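Local coordinates for MdbA (Actinomyces oris, PDB 4Z7X), which is a thiol-disulfide oxidoreductase of the thioredoxin superfamily, probably forming disulfide bonds in exported proteins, including those handled by the sortase-mediated pilus pathway, at residues 102-107 and 149-154; 63-68 and 106-111. All coordinates share one frame; numbering follows the deposited sequence.

Interaction 1 (102-107 and 149-154)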
ATOM      1  N   GLN A 102      -7.795   9.692  10.511  1.00 13.28           N
ATOM      2  CA  GLN A 102      -9.161   9.297  10.167  1.00 15.29           C
ATOM      3  C   GLN A 102      -9.399   7.830  10.467  1.00 13.10           C
ATOM      4  O   GLN A 102      -8.601   6.976  10.056  1.00 15.31           O
ATOM      5  CB  GLN A 102      -9.432   9.536   8.677  1.00 15.13           C
ATOM      6  CG  GLN A 102      -9.491  11.025   8.327  1.00 14.99           C
ATOM      7  CD  GLN A 102     -10.782  11.675   8.819  1.00 16.60           C
ATOM      8  OE1 GLN A 102     -11.784  10.993   9.118  1.00 20.29           O
ATOM      9  NE2 GLN A 102     -10.804  12.982   8.824  1.00 19.04           N
ATOM     10  N   GLU A 103     -10.513   7.525  11.135  1.00 16.12           N
ATOM     11  CA  GLU A 103     -10.782   6.136  11.470  0.60 17.57           C
ATOM     12  C   GLU A 103     -10.979   5.251  10.232  1.00 14.86           C
ATOM     13  O   GLU A 103     -10.671   4.072  10.284  1.00 15.72           O
ATOM     14  CB  GLU A 103     -11.933   5.975  12.460  0.60 21.64           C
ATOM     15  CG  GLU A 103     -11.607   6.542  13.826  0.60 24.53           C
ATOM     16  CD  GLU A 103     -10.340   5.955  14.426  0.60 24.98           C
ATOM     17  OE1 GLU A 103      -9.413   6.741  14.660  0.60 20.52           O
ATOM     18  OE2 GLU A 103     -10.279   4.712  14.657  0.60 32.91           O
ATOM     19  N   TRP A 104     -11.431   5.820   9.103  1.00 13.72           N
ATOM     20  CA  TRP A 104     -11.485   5.062   7.835  1.00 12.67           C
ATOM     21  C   TRP A 104     -10.162   4.324   7.560  1.00 12.98           C
ATOM     22  O   TRP A 104     -10.179   3.188   7.125  1.00 12.07           O
ATOM     23  CB  TRP A 104     -11.818   5.974   6.657  1.00 14.28           C
ATOM     24  CG  TRP A 104     -11.810   5.297   5.333  1.00 14.19           C
ATOM     25  CD1 TRP A 104     -11.017   5.605   4.267  1.00 15.34           C
ATOM     26  CD2 TRP A 104     -12.649   4.211   4.906  1.00 15.41           C
ATOM     27  NE1 TRP A 104     -11.306   4.805   3.201  1.00 15.52           N
ATOM     28  CE2 TRP A 104     -12.304   3.933   3.557  1.00 15.95           C
ATOM     29  CE3 TRP A 104     -13.660   3.449   5.518  1.00 16.76           C
ATOM     30  CZ2 TRP A 104     -12.914   2.916   2.822  1.00 17.47           C
ATOM     31  CZ3 TRP A 104     -14.272   2.429   4.766  1.00 18.27           C
ATOM     32  CH2 TRP A 104     -13.897   2.182   3.445  1.00 20.16           C
ATOM     33  N   THR A 105      -9.025   4.958   7.848  1.00 11.99           N
ATOM     34  CA  THR A 105      -7.752   4.310   7.654  1.00 12.97           C
ATOM     35  C   THR A 105      -7.631   3.032   8.470  1.00 11.47           C
ATOM     36  O   THR A 105      -7.122   2.030   7.941  1.00 12.95           O
ATOM     37  CB  THR A 105      -6.608   5.293   7.954  1.00 12.50           C
ATOM     38  OG1 THR A 105      -6.760   6.412   7.074  1.00 14.65           O
ATOM     39  CG2 THR A 105      -5.232   4.643   7.796  1.00 14.21           C
ATOM     40  N   SER A 106      -8.084   3.048   9.733  1.00 11.84           N
ATOM     41  CA  SER A 106      -8.055   1.829  10.527  1.00 12.37           C
ATOM     42  C   SER A 106      -9.011   0.771   9.965  1.00 11.53           C
ATOM     43  O   SER A 106      -8.722  -0.411  10.019  1.00 11.51           O
ATOM     44  CB  SER A 106      -8.391   2.089  11.998  1.00 14.02           C
ATOM     45  OG  SER A 106      -7.350   2.842  12.629  1.00 15.71           O
ATOM     46  N   VAL A 107     -10.174   1.200   9.491  1.00 11.45           N
ATOM     47  CA  VAL A 107     -11.129   0.255   8.909  1.00 11.47           C
ATOM     48  C   VAL A 107     -10.476  -0.458   7.720  1.00 10.33           C
ATOM     49  O   VAL A 107     -10.470  -1.707   7.646  1.00  9.73           O
ATOM     50  CB  VAL A 107     -12.426   0.946   8.515  1.00 12.63           C
ATOM     51  CG1 VAL A 107     -13.370  -0.022   7.820  1.00 15.73           C
ATOM     52  CG2 VAL A 107     -13.099   1.536   9.755  1.00 12.02           C
ATOM     53  N   GLU A 149     -19.101  -2.927   4.882  1.00 17.56           N
ATOM     54  CA  GLU A 149     -19.891  -3.546   3.834  1.00 18.92           C
ATOM     55  C   GLU A 149     -19.382  -3.125   2.453  1.00 14.53           C
ATOM     56  O   GLU A 149     -19.318  -3.939   1.555  1.00 17.02           O
ATOM     57  CB  GLU A 149     -21.364  -3.167   4.025  1.00 21.53           C
ATOM     58  CG  GLU A 149     -21.958  -3.785   5.296  1.00 26.50           C
ATOM     59  CD  GLU A 149     -21.448  -3.241   6.653  1.00 37.34           C
ATOM     60  OE1 GLU A 149     -21.178  -2.012   6.781  1.00 27.63           O
ATOM     61  OE2 GLU A 149     -21.344  -4.061   7.626  1.00 39.29           O
ATOM     62  N   GLY A 150     -18.935  -1.870   2.340  1.00 12.18           N
ATOM     63  CA  GLY A 150     -18.336  -1.357   1.125  1.00 14.41           C
ATOM     64  C   GLY A 150     -17.033  -2.065   0.823  1.00 12.82           C
ATOM     65  O   GLY A 150     -16.727  -2.354  -0.327  1.00 13.14           O
ATOM     66  N   LEU A 151     -16.230  -2.314   1.847  1.00 13.69           N
ATOM     67  CA  LEU A 151     -14.982  -3.072   1.632  1.00 14.26           C
ATOM     68  C   LEU A 151     -15.231  -4.523   1.274  1.00 14.32           C
ATOM     69  O   LEU A 151     -14.474  -5.087   0.519  1.00 13.17           O
ATOM     70  CB  LEU A 151     -14.063  -2.994   2.844  1.00 13.19           C
ATOM     71  CG  LEU A 151     -13.460  -1.596   3.103  1.00 12.80           C
ATOM     72  CD1 LEU A 151     -12.947  -1.460   4.521  1.00 17.66           C
ATOM     73  CD2 LEU A 151     -12.374  -1.301   2.049  1.00 15.51           C
ATOM     74  N   VAL A 152     -16.256  -5.135   1.845  1.00 12.32           N
ATOM     75  CA  VAL A 152     -16.662  -6.490   1.433  1.00 13.85           C
ATOM     76  C   VAL A 152     -17.007  -6.452  -0.076  1.00 15.51           C
ATOM     77  O   VAL A 152     -16.587  -7.302  -0.850  1.00 14.51           O
ATOM     78  CB  VAL A 152     -17.833  -6.992   2.270  1.00 13.27           C
ATOM     79  CG1 VAL A 152     -18.385  -8.282   1.700  1.00 16.90           C
ATOM     80  CG2 VAL A 152     -17.385  -7.252   3.734  1.00 14.13           C
ATOM     81  N   ALA A 153     -17.738  -5.437  -0.486  1.00 13.60           N
ATOM     82  CA  ALA A 153     -18.098  -5.316  -1.902  1.00 17.03           C
ATOM     83  C   ALA A 153     -16.873  -5.095  -2.778  1.00 15.68           C
ATOM     84  O   ALA A 153     -16.765  -5.688  -3.844  1.00 17.72           O
ATOM     85  CB  ALA A 153     -19.142  -4.254  -2.100  1.00 20.46           C
ATOM     86  N   ALA A 154     -15.910  -4.300  -2.316  1.00 13.51           N
ATOM     87  CA  ALA A 154     -14.683  -4.103  -3.060  1.00 15.28           C
ATOM     88  C   ALA A 154     -13.886  -5.407  -3.149  1.00 12.68           C
ATOM     89  O   ALA A 154     -13.275  -5.712  -4.167  1.00 12.90           O
ATOM     90  CB  ALA A 154     -13.842  -3.038  -2.408  1.00 15.00           C
TER
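L151 of helix 148-157 reaches across to W104 and V107 near the start of helix 103-118, and the contact rests on that one leucine. Everything that meets is apolar. The indole is touched at the far end of its six-membered ring, where W104 CH2 lies 3.8 Å from L151 CG and 3.9 Å from L151 CD1. The two side chains come from opposite directions, and L151 CG stands at a slant to the indole. W104 CB does not point straight at 149-154; the extended chi1 (177°) carries the end of the ring to L151. One turn on, V107 presents a single methyl: its CG1 is 3.6 Å from L151 CD1. That makes CD1 the shared atom, tucked against both the valine methyl and W104 CH2, whereas L151 CD2 touches only the tryptophan of this pair, at 4.0 Å from CH2.

Polar groups take no part between the two segments; those of 102-107 bond instead to K98 and to the 63-68 loop. The backbones remain well apart, the nearest CA atoms, those of V107 and L151, being 8.9 Å from each other. L151 also packs on F126 and I133 of helix 123-140, and V107 on V172 of helix 168-174. This is helix-helix packing among the helices between strands 91-96 and 198-201, consistent with the helical insertion of DsbA-like thioredoxin-fold proteins. With 127 Å² buried and purely apolar atoms meeting, the link depends on shape and exclusion of water rather than on directional bonds.

Interaction 2 (63-68 and 106-111)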
ATOM      1  N   PHE A  63       1.882   6.122   2.122  1.00 11.32           N
ATOM      2  CA  PHE A  63       0.504   6.518   1.811  1.00 11.44           C
ATOM      3  C   PHE A  63      -0.402   6.389   3.026  1.00 10.60           C
ATOM      4  O   PHE A  63      -0.066   5.735   4.018  1.00 10.57           O
ATOM      5  CB  PHE A  63      -0.028   5.633   0.689  1.00 13.16           C
ATOM      6  CG  PHE A  63      -0.338   4.234   1.129  1.00 10.95           C
ATOM      7  CD1 PHE A  63       0.627   3.245   1.168  1.00 13.34           C
ATOM      8  CD2 PHE A  63      -1.581   3.956   1.651  1.00 11.23           C
ATOM      9  CE1 PHE A  63       0.294   1.987   1.637  1.00 13.72           C
ATOM     10  CE2 PHE A  63      -1.919   2.712   2.107  1.00 11.35           C
ATOM     11  CZ  PHE A  63      -0.964   1.716   2.118  1.00 13.74           C
ATOM     12  N   ASP A  64      -1.535   7.088   2.944  1.00 11.07           N
ATOM     13  CA  ASP A  64      -2.656   6.975   3.890  1.00 11.71           C
ATOM     14  C   ASP A  64      -3.920   6.724   3.052  1.00 11.47           C
ATOM     15  O   ASP A  64      -4.203   7.486   2.123  1.00 11.33           O
ATOM     16  CB  ASP A  64      -2.781   8.289   4.690  1.00 12.71           C
ATOM     17  CG  ASP A  64      -3.837   8.246   5.787  1.00 11.68           C
ATOM     18  OD1 ASP A  64      -4.762   7.437   5.691  1.00 12.44           O
ATOM     19  OD2 ASP A  64      -3.766   9.073   6.734  1.00 15.50           O
ATOM     20  N   TYR A  65      -4.643   5.668   3.366  1.00 10.26           N
ATOM     21  CA  TYR A  65      -5.913   5.372   2.723  1.00 10.96           C
ATOM     22  C   TYR A  65      -6.941   6.501   2.752  1.00 11.99           C
ATOM     23  O   TYR A  65      -7.861   6.508   1.932  1.00 14.37           O
ATOM     24  CB  TYR A  65      -6.555   4.079   3.267  1.00 11.18           C
ATOM     25  CG  TYR A  65      -5.860   2.794   2.829  1.00 10.06           C
ATOM     26  CD1 TYR A  65      -5.756   2.489   1.489  1.00  9.67           C
ATOM     27  CD2 TYR A  65      -5.261   1.944   3.739  1.00 11.69           C
ATOM     28  CE1 TYR A  65      -5.139   1.345   1.054  1.00 10.06           C
ATOM     29  CE2 TYR A  65      -4.617   0.792   3.325  1.00 11.21           C
ATOM     30  CZ  TYR A  65      -4.543   0.506   1.983  1.00  9.96           C
ATOM     31  OH  TYR A  65      -3.884  -0.606   1.574  1.00 11.61           O
ATOM     32  N   SER A  66      -6.803   7.421   3.696  1.00 11.41           N
ATOM     33  CA  SER A  66      -7.715   8.566   3.818  1.00 11.62           C
ATOM     34  C   SER A  66      -7.180   9.874   3.230  1.00 11.41           C
ATOM     35  O   SER A  66      -7.804  10.928   3.409  1.00 13.95           O
ATOM     36  CB  SER A  66      -8.076   8.804   5.280  1.00 12.77           C
ATOM     37  OG  SER A  66      -8.832   7.722   5.796  1.00 14.74           O
ATOM     38  N   CYS A  67      -6.099   9.777   2.453  1.00 13.14           N
ATOM     39  CA  CYS A  67      -5.450  10.942   1.826  1.00 13.70           C
ATOM     40  C   CYS A  67      -5.890  11.077   0.368  1.00 13.24           C
ATOM     41  O   CYS A  67      -5.663  10.169  -0.475  1.00 14.46           O
ATOM     42  CB  CYS A  67      -3.916  10.819   1.933  1.00 14.87           C
ATOM     43  SG  CYS A  67      -3.031  12.073   0.962  1.00 17.28           S
ATOM     44  N   SER A  68      -6.485  12.211   0.041  1.00 14.37           N
ATOM     45  CA  SER A  68      -6.965  12.419  -1.331  1.00 15.76           C
ATOM     46  C   SER A  68      -5.867  12.465  -2.363  1.00 13.11           C
ATOM     47  O   SER A  68      -6.073  12.022  -3.493  1.00 14.51           O
ATOM     48  CB  SER A  68      -7.827  13.692  -1.386  1.00 14.75           C
ATOM     49  OG  SER A  68      -7.064  14.855  -1.114  1.00 19.89           O
ATOM     50  N   SER A 106      -8.084   3.048   9.733  1.00 11.84           N
ATOM     51  CA  SER A 106      -8.055   1.829  10.527  1.00 12.37           C
ATOM     52  C   SER A 106      -9.011   0.771   9.965  1.00 11.53           C
ATOM     53  O   SER A 106      -8.722  -0.411  10.019  1.00 11.51           O
ATOM     54  CB  SER A 106      -8.391   2.089  11.998  1.00 14.02           C
ATOM     55  OG  SER A 106      -7.350   2.842  12.629  1.00 15.71           O
ATOM     56  N   VAL A 107     -10.174   1.200   9.491  1.00 11.45           N
ATOM     57  CA  VAL A 107     -11.129   0.255   8.909  1.00 11.47           C
ATOM     58  C   VAL A 107     -10.476  -0.458   7.720  1.00 10.33           C
ATOM     59  O   VAL A 107     -10.470  -1.707   7.646  1.00  9.73           O
ATOM     60  CB  VAL A 107     -12.426   0.946   8.515  1.00 12.63           C
ATOM     61  CG1 VAL A 107     -13.370  -0.022   7.820  1.00 15.73           C
ATOM     62  CG2 VAL A 107     -13.099   1.536   9.755  1.00 12.02           C
ATOM     63  N   VAL A 108      -9.934   0.330   6.806  1.00 11.42           N
ATOM     64  CA  VAL A 108      -9.283  -0.241   5.625  1.00 10.97           C
ATOM     65  C   VAL A 108      -8.085  -1.100   6.016  1.00  9.97           C
ATOM     66  O   VAL A 108      -7.936  -2.214   5.486  1.00 10.43           O
ATOM     67  CB  VAL A 108      -8.829   0.811   4.597  1.00 11.60           C
ATOM     68  CG1 VAL A 108      -8.191   0.121   3.406  1.00 11.61           C
ATOM     69  CG2 VAL A 108      -9.982   1.671   4.144  1.00 12.98           C
HETATM   70  N   MSE A 109      -7.243  -0.613   6.952  1.00  9.86           N
HETATM   71  CA  MSE A 109      -6.073  -1.410   7.340  1.00  9.99           C
HETATM   72  C   MSE A 109      -6.459  -2.749   7.976  1.00  9.46           C
HETATM   73  O   MSE A 109      -5.792  -3.758   7.786  1.00 10.20           O
HETATM   74  CB  MSE A 109      -5.066  -0.609   8.170  1.00 10.89           C
HETATM   75  CG  MSE A 109      -4.383   0.399   7.267  1.00 12.92           C
HETATM   76 SE   MSE A 109      -3.008   1.429   8.189  0.65 13.36          SE
HETATM   77  CE  MSE A 109      -1.790  -0.034   8.565  1.00 11.50           C
ATOM     78  N   ASN A 110      -7.527  -2.782   8.756  1.00  9.35           N
ATOM     79  CA  ASN A 110      -7.961  -4.046   9.307  1.00 10.85           C
ATOM     80  C   ASN A 110      -8.426  -5.023   8.229  1.00 10.16           C
ATOM     81  O   ASN A 110      -8.103  -6.202   8.280  1.00 12.05           O
ATOM     82  CB  ASN A 110      -9.039  -3.804  10.370  1.00 12.35           C
ATOM     83  CG  ASN A 110      -8.421  -3.504  11.716  1.00 11.95           C
ATOM     84  OD1 ASN A 110      -7.803  -4.385  12.280  1.00 16.17           O
ATOM     85  ND2 ASN A 110      -8.573  -2.286  12.235  1.00 15.21           N
ATOM     86  N   ALA A 111      -9.149  -4.532   7.220  1.00 10.19           N
ATOM     87  CA  ALA A 111      -9.582  -5.400   6.132  1.00 10.82           C
ATOM     88  C   ALA A 111      -8.365  -5.821   5.284  1.00 10.39           C
ATOM     89  O   ALA A 111      -8.243  -6.980   4.908  1.00 10.83           O
ATOM     90  CB  ALA A 111     -10.596  -4.705   5.244  1.00 12.78           C
TER
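The ring of Y65 lies against V108, whose CG1 methyl sits over the middle of one face, 3.5 Å from the ring centroid and only 13° off the normal: a well-centred CH-pi contact. V108 has CG1 anti to its backbone N (chi1 -179°), which aims that methyl at the ring while CB stays 3.8 Å from Y65 CD2. The opposite face is taken by F63, whose CE2 stands 3.4 Å above the ring centre, so the tyrosine is clamped between a methyl and a phenyl edge. M109, a selenomethionine, comes in at the rim instead: its CG lies near the ring plane, 4.0 Å from both CD2 and CE2 of Y65. Two faces and one edge limit rotation of the ring, and Y65 OH is anchored by a hydrogen bond to H127 ND1.

In the same loop, a type I turn runs from D64 to C67, together with an Asx turn in which S66 N donates to D64 OD1 from above the carboxylate plane (2.9 Å, nearly straight at 170°). C67, the N-cap of helix 68-86, opens a CxxC of thioredoxin type, probably the redox site. The contact therefore joins the loop between strand 58-63 and helix 68-86 to helix 103-118, with helix 123-140 adding H127 and F131 round Y65, helix 178-190 packing W180 and V181 on M109, and strand 91-96 bringing P96 there too.

Overall arrangement
Interactions 1 and 2 use neighbouring positions on helix 103-118, W104 and V107 in interaction 1, V108 and M109 in interaction 2; they share S106 and V107, and their centres are 7 Å apart. T105 ties them directly: its OG1 lies 2.6 Å from D64 OD1 and 2.8 Å from S66 OG, probable hydrogen bonds that pin the loop to the helix start, and W104 CD1 packs 3.4 Å from S66 OG. The helix thus connects the 148-157 helix to the loop carrying C67 of the presumed CxxC site. The bound (2S)-3-(cyclohexylamino)-2-hydroxypropane-1-sulfonic acid lies about 11 Å from the Y65 side chain, in a pocket that includes L116, further along helix 103-118.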